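PDB 4LLS: geranyltranstransferase from Roseobacter denitrificans, which probably condenses isopentenyl diphosphate with an allylic diphosphate to build longer isoprenoids such as farnesyl or geranylgeranyl diphosphate. Local coordinates for residues 63-66 against 67-71; 234-237 against 238-242; 261-264 against 265-269. One frame throughout, in Å; residues are numbered along the deposited sequence.

All three interactions are local turns around helix starts or within a helix. Interactions 1 and 2 both line the isopentenyl diphosphate pocket, with centres about 18 Å apart. They meet where Leu65 CD2 packs 3.6 Å from Phe234 CD1, and Arg66 NH1 also rests against that ring. Interaction 1 holds the diphosphate. Interaction 2 meets mainly the ligand's isopentenyl part, with Phe234 also near the phosphate oxygens, and binds a calcium ion. Interaction 3 packs on interaction 2, their centres about 10 Å apart. A probable hydrogen bond joins Phe265 N to Asp239 OD2 at 3.2 Å. Interactions 1 and 3 do not touch, their nearest atoms being about 13 Å apart.

Interaction 1. Residues 63-66 against 67-71; sequences KRLR and GFLVL. With IPE (3-methylbut-3-enyl trihydrogen diphosphate), chain C.
Phe68 N bonds to Arg64 O at 2.7 Å and closes the first turn of helix 65-76, with Arg64 at the N-cap. The Gly-Lys-Arg-Leu-Arg sequence at this helix start belongs to the isopentenyl diphosphate site of the polyprenyl synthetase fold. Lys63 holds the diphosphate by both its backbone N and its side-chain NZ. The backbone N gives a nearly straight bond to IPE O2B, 2.9 Å long at 170°. The bends at chi3 (-71°) and chi4 fold NZ back over the diphosphate, where it donates to IPE O1A at 2.8 Å and also to O2B, bridging the two phosphates. With an alanine in place of Lys63, IPE O1A and O2B would probably lose the ammonium that bridges the two phosphates, although the backbone bond could remain.

Arg66 reaches in on a chain extended from CG to NE. Its NH2 bonds to IPE O2A at 2.9 Å, the oxygen lying at the guanidinium edge in its plane. NH1 of Arg66 sits 3.4 Å from the methylene carbon IPE C4. His95 and Arg114 add further bonds to the ligand, and Lys63 NZ has another partner in His311 O.

The second shell fixes the turn. Arg64 leads away to a salt bridge with Glu92 and a bond to Thr59 O, while Glu92 also takes Gly67 N. Behind the ligand-binding groups run ordinary helix bonds, among them Val70 N to Arg66 O at 3.2 Å. On the apolar flank, one methyl of Leu65 meets one of Leu69, CD1 to CD1, at 4.2 Å.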
loop_
_atom_site.group_PDB
_atom_site.type_symbol
_atom_site.label_atom_id
_atom_site.label_comp_id
_atom_site.label_asym_id
_atom_site.label_seq_id
_atom_site.Cartn_x
_atom_site.Cartn_y
_atom_site.Cartn_z
ATOM N N LYS A 63 16.358 -7.492 -11.263
ATOM C CA LYS A 63 17.086 -8.708 -10.944
ATOM C C LYS A 63 16.229 -9.754 -10.233
ATOM O O LYS A 63 16.570 -10.965 -10.228
ATOM C CB LYS A 63 18.285 -8.399 -10.084
ATOM C CG LYS A 63 19.339 -7.503 -10.719
ATOM C CD LYS A 63 20.441 -7.164 -9.723
ATOM C CE LYS A 63 19.976 -6.206 -8.646
ATOM N NZ LYS A 63 19.621 -4.897 -9.251
ATOM N N ARG A 64 15.144 -9.317 -9.599
ATOM C CA ARG A 64 14.329 -10.187 -8.743
ATOM C C ARG A 64 15.044 -10.737 -7.531
ATOM O O ARG A 64 14.716 -11.836 -7.039
ATOM C CB ARG A 64 13.658 -11.315 -9.530
ATOM C CG ARG A 64 13.014 -10.892 -10.801
ATOM C CD ARG A 64 11.972 -9.830 -10.612
ATOM N NE ARG A 64 11.121 -9.737 -11.801
ATOM C CZ ARG A 64 10.142 -8.872 -11.970
ATOM N NH1 ARG A 64 9.781 -8.042 -10.982
ATOM N NH2 ARG A 64 9.423 -8.937 -13.092
ATOM N N LEU A 65 15.989 -10.008 -6.977
ATOM C CA LEU A 65 16.665 -10.489 -5.799
ATOM C C LEU A 65 15.663 -10.852 -4.690
ATOM O O LEU A 65 15.797 -11.886 -4.021
ATOM C CB LEU A 65 17.651 -9.451 -5.267
ATOM C CG LEU A 65 18.306 -9.693 -3.912
ATOM C CD1 LEU A 65 19.206 -10.918 -3.938
ATOM C CD2 LEU A 65 19.088 -8.473 -3.434
ATOM N N ARG A 66 14.710 -9.970 -4.417
ATOM C CA ARG A 66 13.835 -10.157 -3.277
ATOM C C ARG A 66 12.876 -11.329 -3.545
ATOM O O ARG A 66 12.722 -12.211 -2.713
ATOM C CB ARG A 66 13.059 -8.865 -2.992
ATOM C CG ARG A 66 13.972 -7.797 -2.438
ATOM C CD ARG A 66 13.390 -6.394 -2.566
ATOM N NE ARG A 66 14.392 -5.356 -2.285
ATOM C CZ ARG A 66 15.316 -4.933 -3.150
ATOM N NH1 ARG A 66 16.164 -3.978 -2.767
ATOM N NH2 ARG A 66 15.416 -5.451 -4.355
ATOM N N GLY A 67 12.286 -11.383 -4.724
ATOM C CA GLY A 67 11.494 -12.557 -5.056
ATOM C C GLY A 67 12.254 -13.868 -5.084
ATOM O O GLY A 67 11.791 -14.921 -4.587
ATOM N N PHE A 68 13.499 -13.784 -5.531
ATOM C CA PHE A 68 14.378 -14.961 -5.505
ATOM C C PHE A 68 14.651 -15.424 -4.093
ATOM O O PHE A 68 14.660 -16.643 -3.803
ATOM C CB PHE A 68 15.697 -14.653 -6.243
ATOM C CG PHE A 68 16.678 -15.769 -6.258
ATOM C CD1 PHE A 68 17.887 -15.646 -5.589
ATOM C CD2 PHE A 68 16.463 -16.877 -7.063
ATOM C CE1 PHE A 68 18.846 -16.656 -5.680
ATOM C CE2 PHE A 68 17.429 -17.863 -7.182
ATOM C CZ PHE A 68 18.614 -17.730 -6.512
ATOM N N LEU A 69 14.906 -14.499 -3.177
ATOM C CA LEU A 69 15.089 -14.868 -1.788
ATOM C C LEU A 69 13.896 -15.625 -1.227
ATOM O O LEU A 69 14.037 -16.569 -0.455
ATOM C CB LEU A 69 15.430 -13.652 -0.919
ATOM C CG LEU A 69 16.844 -13.110 -1.117
ATOM C CD1 LEU A 69 16.999 -11.759 -0.464
ATOM C CD2 LEU A 69 17.892 -14.072 -0.557
ATOM N N VAL A 70 12.696 -15.164 -1.577
ATOM C CA VAL A 70 11.493 -15.849 -1.115
ATOM C C VAL A 70 11.457 -17.268 -1.656
ATOM O O VAL A 70 11.283 -18.229 -0.904
ATOM C CB VAL A 70 10.203 -15.108 -1.528
ATOM C CG1 VAL A 70 8.960 -15.927 -1.233
ATOM C CG2 VAL A 70 10.125 -13.758 -0.847
ATOM N N LEU A 71 11.670 -17.400 -2.944
ATOM C CA LEU A 71 11.600 -18.730 -3.587
ATOM C C LEU A 71 12.675 -19.655 -3.038
ATOM O O LEU A 71 12.433 -20.837 -2.812
ATOM C CB LEU A 71 11.735 -18.613 -5.090
ATOM C CG LEU A 71 10.587 -17.888 -5.784
ATOM C CD1 LEU A 71 10.803 -17.741 -7.267
ATOM C CD2 LEU A 71 9.283 -18.602 -5.538
HETATM C C1 IPE C . 17.073 -0.723 -6.269
HETATM O O1 IPE C . 16.947 -2.123 -5.950
HETATM C C2 IPE C . 16.577 0.091 -5.080
HETATM C C3 IPE C . 17.381 -0.208 -3.839
HETATM C C4 IPE C . 16.806 -0.661 -2.727
HETATM C C5 IPE C . 18.834 0.153 -3.796
HETATM P PA IPE C . 17.490 -3.218 -6.973
HETATM O O1A IPE C . 18.949 -2.911 -7.340
HETATM O O2A IPE C . 17.228 -4.519 -6.362
HETATM O O3A IPE C . 16.576 -3.042 -8.257
HETATM P PB IPE C . 15.899 -4.005 -9.372
HETATM O O1B IPE C . 15.790 -3.147 -10.623
HETATM O O2B IPE C . 16.804 -5.188 -9.568
HETATM O O3B IPE C . 14.590 -4.406 -8.735
#

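Interaction 2. Residues 234-237 against 238-242; sequences FQIA and DDILD. With CA (calcium ion), chain E; IPE (3-methylbut-3-enyl trihydrogen diphosphate), chain C.
Gln235 NE2 donates to Asp239 OD1 at 2.9 Å, one helical turn along helix 221-244. Residues 238-242, Asp-Asp-Ile-Leu-Asp, are the second aspartate-rich DDxxD motif of the polyprenyl synthetases. The carboxylate oxygen of Asp239 is met from above its plane, while it lies in the amide plane of Gln235. Gln235 gets there with CG anti to the backbone N (chi1 -172°) and a bend at chi2. Its OE1 is held by Thr201.

The tightly packed side is apolar. Ile236 CG2 touches Ile240 CD1 at 3.9 Å, against helices 265-269 and 271-288. The same two residues are joined by the regular helix bond from Ile240 N to Ile236 O.

The other side is the wet, metal-bearing one. Asp238 OD1 binds a calcium ion at 2.3 Å, and three waters and two atoms from outside these segments complete its shell. Two of the waters tie it back to the helix: water 1 donates to Asp238 O and water 2 to Asp239 OD1, the latter at 2.8 Å. Asp239 is thus a second-shell residue, holding a water that the calcium binds. Its OD2 accepts a hydrogen bond from Phe265 N. Asp238 OD2 pairs with Lys252. Isopentenyl diphosphate lies alongside, with its methyl carbon C5 3.5 Å from Asp238 CG and 3.7 Å from Phe234 CE2.

Calcium here probably occupies a place that magnesium takes in the working enzyme. Direct and water-mediated carboxylate contacts are consistent with a metal cluster that, as in related synthases, holds the diphosphate of the allylic substrate and probably helps that group to leave.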
loop_
_atom_site.group_PDB
_atom_site.type_symbol
_atom_site.label_atom_id
_atom_site.label_comp_id
_atom_site.label_asym_id
_atom_site.label_seq_id
_atom_site.Cartn_x
_atom_site.Cartn_y
_atom_site.Cartn_z
ATOM N N PHE A 234 24.349 -5.481 0.108
ATOM C CA PHE A 234 23.604 -5.030 -1.047
ATOM C C PHE A 234 23.621 -3.485 -1.153
ATOM O O PHE A 234 23.814 -2.946 -2.242
ATOM C CB PHE A 234 22.165 -5.570 -0.966
ATOM C CG PHE A 234 21.221 -4.978 -1.985
ATOM C CD1 PHE A 234 21.116 -5.534 -3.221
ATOM C CD2 PHE A 234 20.583 -3.776 -1.722
ATOM C CE1 PHE A 234 20.301 -4.932 -4.179
ATOM C CE2 PHE A 234 19.754 -3.193 -2.650
ATOM C CZ PHE A 234 19.668 -3.761 -3.894
ATOM N N GLN A 235 23.363 -2.787 -0.056
ATOM C CA GLN A 235 23.323 -1.343 -0.106
ATOM C C GLN A 235 24.708 -0.776 -0.400
ATOM O O GLN A 235 24.805 0.209 -1.139
ATOM C CB GLN A 235 22.729 -0.760 1.166
ATOM C CG GLN A 235 22.493 0.752 1.032
ATOM C CD GLN A 235 21.545 1.087 -0.111
ATOM O OE1 GLN A 235 20.489 0.450 -0.250
ATOM N NE2 GLN A 235 21.986 1.950 -1.038
ATOM N N ILE A 236 25.746 -1.338 0.204
ATOM C CA ILE A 236 27.104 -0.875 -0.061
ATOM C C ILE A 236 27.391 -1.029 -1.542
ATOM O O ILE A 236 27.887 -0.117 -2.204
ATOM C CB ILE A 236 28.148 -1.619 0.777
ATOM C CG1 ILE A 236 27.964 -1.251 2.255
ATOM C CG2 ILE A 236 29.573 -1.272 0.313
ATOM C CD1 ILE A 236 28.735 -2.114 3.231
ATOM N N ALA A 237 26.993 -2.158 -2.102
ATOM C CA ALA A 237 27.188 -2.400 -3.513
ATOM C C ALA A 237 26.434 -1.413 -4.368
ATOM O O ALA A 237 26.956 -0.952 -5.376
ATOM C CB ALA A 237 26.765 -3.815 -3.861
ATOM N N ASP A 238 25.191 -1.115 -4.007
ATOM C CA ASP A 238 24.431 -0.085 -4.704
ATOM C C ASP A 238 25.128 1.281 -4.674
ATOM O O ASP A 238 25.100 2.016 -5.639
ATOM C CB ASP A 238 22.998 0.012 -4.143
ATOM C CG ASP A 238 22.091 0.903 -4.986
ATOM O OD1 ASP A 238 21.831 2.054 -4.545
ATOM O OD2 ASP A 238 21.794 0.576 -6.165
ATOM N N ASP A 239 25.678 1.618 -3.511
ATOM C CA ASP A 239 26.370 2.914 -3.341
ATOM C C ASP A 239 27.650 2.939 -4.191
ATOM O O ASP A 239 28.000 3.966 -4.781
ATOM C CB ASP A 239 26.707 3.110 -1.873
ATOM C CG ASP A 239 25.490 3.418 -0.982
ATOM O OD1 ASP A 239 24.322 3.639 -1.430
ATOM O OD2 ASP A 239 25.722 3.415 0.250
ATOM N N ILE A 240 28.341 1.818 -4.270
ATOM C CA ILE A 240 29.504 1.676 -5.163
ATOM C C ILE A 240 29.124 1.844 -6.647
ATOM O O ILE A 240 29.805 2.537 -7.411
ATOM C CB ILE A 240 30.266 0.347 -4.915
ATOM C CG1 ILE A 240 30.959 0.348 -3.540
ATOM C CG2 ILE A 240 31.294 0.097 -6.018
ATOM C CD1 ILE A 240 31.499 -0.979 -3.038
ATOM N N LEU A 241 28.038 1.206 -7.080
ATOM C CA LEU A 241 27.559 1.333 -8.452
ATOM C C LEU A 241 27.220 2.775 -8.811
ATOM O O LEU A 241 27.408 3.178 -9.977
ATOM C CB LEU A 241 26.322 0.417 -8.684
ATOM C CG LEU A 241 26.582 -1.083 -8.745
ATOM C CD1 LEU A 241 25.238 -1.823 -8.758
ATOM C CD2 LEU A 241 27.436 -1.495 -9.930
ATOM N N ASP A 242 26.711 3.555 -7.859
ATOM C CA ASP A 242 26.451 4.965 -8.130
ATOM C C ASP A 242 27.760 5.695 -8.487
ATOM O O ASP A 242 27.738 6.723 -9.176
ATOM C CB ASP A 242 25.759 5.699 -6.975
ATOM C CG ASP A 242 25.374 7.124 -7.370
ATOM O OD1 ASP A 242 24.492 7.275 -8.251
ATOM O OD2 ASP A 242 25.936 8.102 -6.808
HETATM CA CA CA E . 21.439 4.214 -5.105
HETATM C C1 IPE C . 17.073 -0.723 -6.269
HETATM O O1 IPE C . 16.947 -2.123 -5.950
HETATM C C2 IPE C . 16.577 0.091 -5.080
HETATM C C3 IPE C . 17.381 -0.208 -3.839
HETATM C C4 IPE C . 16.806 -0.661 -2.727
HETATM C C5 IPE C . 18.834 0.153 -3.796
HETATM P PA IPE C . 17.490 -3.218 -6.973
HETATM O O1A IPE C . 18.949 -2.911 -7.340
HETATM O O2A IPE C . 17.228 -4.519 -6.362
HETATM O O3A IPE C . 16.576 -3.042 -8.257
HETATM P PB IPE C . 15.899 -4.005 -9.372
HETATM O O1B IPE C . 15.790 -3.147 -10.623
HETATM O O2B IPE C . 16.804 -5.188 -9.568
HETATM O O3B IPE C . 14.590 -4.406 -8.735
HETATM O O HOH W 1 22.918 3.569 -6.969
HETATM O O HOH W 2 23.207 4.816 -3.723
HETATM O O HOH W 3 21.769 6.444 -5.747
#

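Interaction 3. Residues 261-264 against 265-269; sequences GKAT and FVSLL
Ser267 OG accepts a hydrogen bond from Thr264 N, 2.8 Å long and straight at 169°. Thr264 is the N-cap of the short helix 265-269, and its side chain accepts a bond in exchange. Its OG1 takes the N-H of Ser267, with Ser267 N at 3.2 Å, again nearly straight. A weak bond from Val266 N, at 133°, reaches the same oxygen. So one hydroxyl oxygen of Thr264 serves two backbone N-H groups of the first turn, which have no earlier carbonyl of the helix to bond to. Thr264 OG1 stands between its own backbone N and carbonyl carbon (chi1 74°), which turns it over the helix start. Ser267 adopts much the same torsion, bringing OG back over Thr264 N. The backbone adds one regular helix bond, Leu268 N to Thr264 O at 3.0 Å.

The packing contacts are lighter. Leu268 CB rests 3.5 Å from Thr264 O, and Ser267 OG lies 3.3 Å from Ala263 CA. Phe265 turns its ring inward, onto Leu232 and Ile236 of helix 221-244 and onto helix 190-215. Val266 packs on Ile240 and on helix 271-288. Ser267 and Leu268 lie on the exposed side.

One charged contact belongs to the lead-in. Lys262 NZ forms a salt bridge with Asp178, and its side chain comes within about 4 Å of a bound calcium ion. Before it, Gly261, with positive phi, ends the preceding helix in a Schellman motif.

The loop thus runs from a helix C-terminal stop, past the metal site, to a new helix whose N-terminus is sealed by a capping box of Thr264 and Ser267.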
loop_
_atom_site.group_PDB
_atom_site.type_symbol
_atom_site.label_atom_id
_atom_site.label_comp_id
_atom_site.label_asym_id
_atom_site.label_seq_id
_atom_site.Cartn_x
_atom_site.Cartn_y
_atom_site.Cartn_z
ATOM N N GLY A 261 24.147 15.620 -2.256
ATOM C CA GLY A 261 24.825 15.784 -0.973
ATOM C C GLY A 261 24.481 14.666 0.001
ATOM O O GLY A 261 24.178 14.926 1.167
ATOM N N LYS A 262 24.430 13.434 -0.515
ATOM C CA LYS A 262 24.175 12.242 0.291
ATOM C C LYS A 262 25.469 11.674 0.864
ATOM O O LYS A 262 26.434 11.420 0.151
ATOM C CB LYS A 262 23.494 11.163 -0.558
ATOM C CG LYS A 262 22.102 11.528 -1.048
ATOM C CD LYS A 262 21.157 10.335 -1.012
ATOM C CE LYS A 262 20.936 9.812 0.396
ATOM N NZ LYS A 262 20.820 10.906 1.401
ATOM N N ALA A 263 25.483 11.504 2.175
ATOM C CA ALA A 263 26.422 10.605 2.826
ATOM C C ALA A 263 26.012 9.175 2.494
ATOM O O ALA A 263 24.874 8.794 2.680
ATOM C CB ALA A 263 26.367 10.813 4.325
ATOM N N THR A 264 26.962 8.402 2.003
ATOM C CA THR A 264 26.719 6.998 1.699
ATOM C C THR A 264 27.901 6.218 2.220
ATOM O O THR A 264 28.896 6.769 2.693
ATOM C CB THR A 264 26.594 6.752 0.189
ATOM O OG1 THR A 264 27.877 6.823 -0.424
ATOM C CG2 THR A 264 25.637 7.727 -0.482
ATOM N N PHE A 265 27.830 4.904 2.145
ATOM C CA PHE A 265 28.926 4.124 2.615
ATOM C C PHE A 265 30.206 4.458 1.866
ATOM O O PHE A 265 31.292 4.365 2.425
ATOM C CB PHE A 265 28.595 2.629 2.529
ATOM C CG PHE A 265 27.563 2.189 3.528
ATOM C CD1 PHE A 265 27.870 2.118 4.869
ATOM C CD2 PHE A 265 26.234 2.014 3.129
ATOM C CE1 PHE A 265 26.897 1.784 5.800
ATOM C CE2 PHE A 265 25.245 1.725 4.069
ATOM C CZ PHE A 265 25.580 1.620 5.397
ATOM N N VAL A 266 30.092 4.837 0.609
ATOM C CA VAL A 266 31.265 5.111 -0.198
ATOM C C VAL A 266 31.817 6.491 0.114
ATOM O O VAL A 266 33.019 6.636 0.254
ATOM C CB VAL A 266 30.964 4.987 -1.700
ATOM C CG1 VAL A 266 32.150 5.482 -2.515
ATOM C CG2 VAL A 266 30.644 3.534 -2.038
ATOM N N SER A 267 30.950 7.485 0.303
ATOM C CA SER A 267 31.420 8.832 0.628
ATOM C C SER A 267 32.079 8.877 2.003
ATOM O O SER A 267 33.081 9.547 2.174
ATOM C CB SER A 267 30.278 9.848 0.499
ATOM O OG SER A 267 29.386 9.814 1.567
ATOM N N LEU A 268 31.613 8.059 2.939
ATOM C CA LEU A 268 32.172 8.019 4.286
ATOM C C LEU A 268 33.426 7.166 4.354
ATOM O O LEU A 268 34.412 7.570 4.972
ATOM C CB LEU A 268 31.176 7.477 5.314
ATOM C CG LEU A 268 29.968 8.352 5.644
ATOM C CD1 LEU A 268 29.153 7.681 6.743
ATOM C CD2 LEU A 268 30.405 9.752 6.064
ATOM N N LEU A 269 33.356 5.945 3.820
ATOM C CA LEU A 269 34.427 4.966 3.993
ATOM C C LEU A 269 35.506 5.111 2.916
ATOM O O LEU A 269 36.604 4.584 3.106
ATOM C CB LEU A 269 33.876 3.537 3.936
ATOM C CG LEU A 269 32.875 3.166 5.029
ATOM C CD1 LEU A 269 32.315 1.761 4.826
ATOM C CD2 LEU A 269 33.523 3.308 6.398
#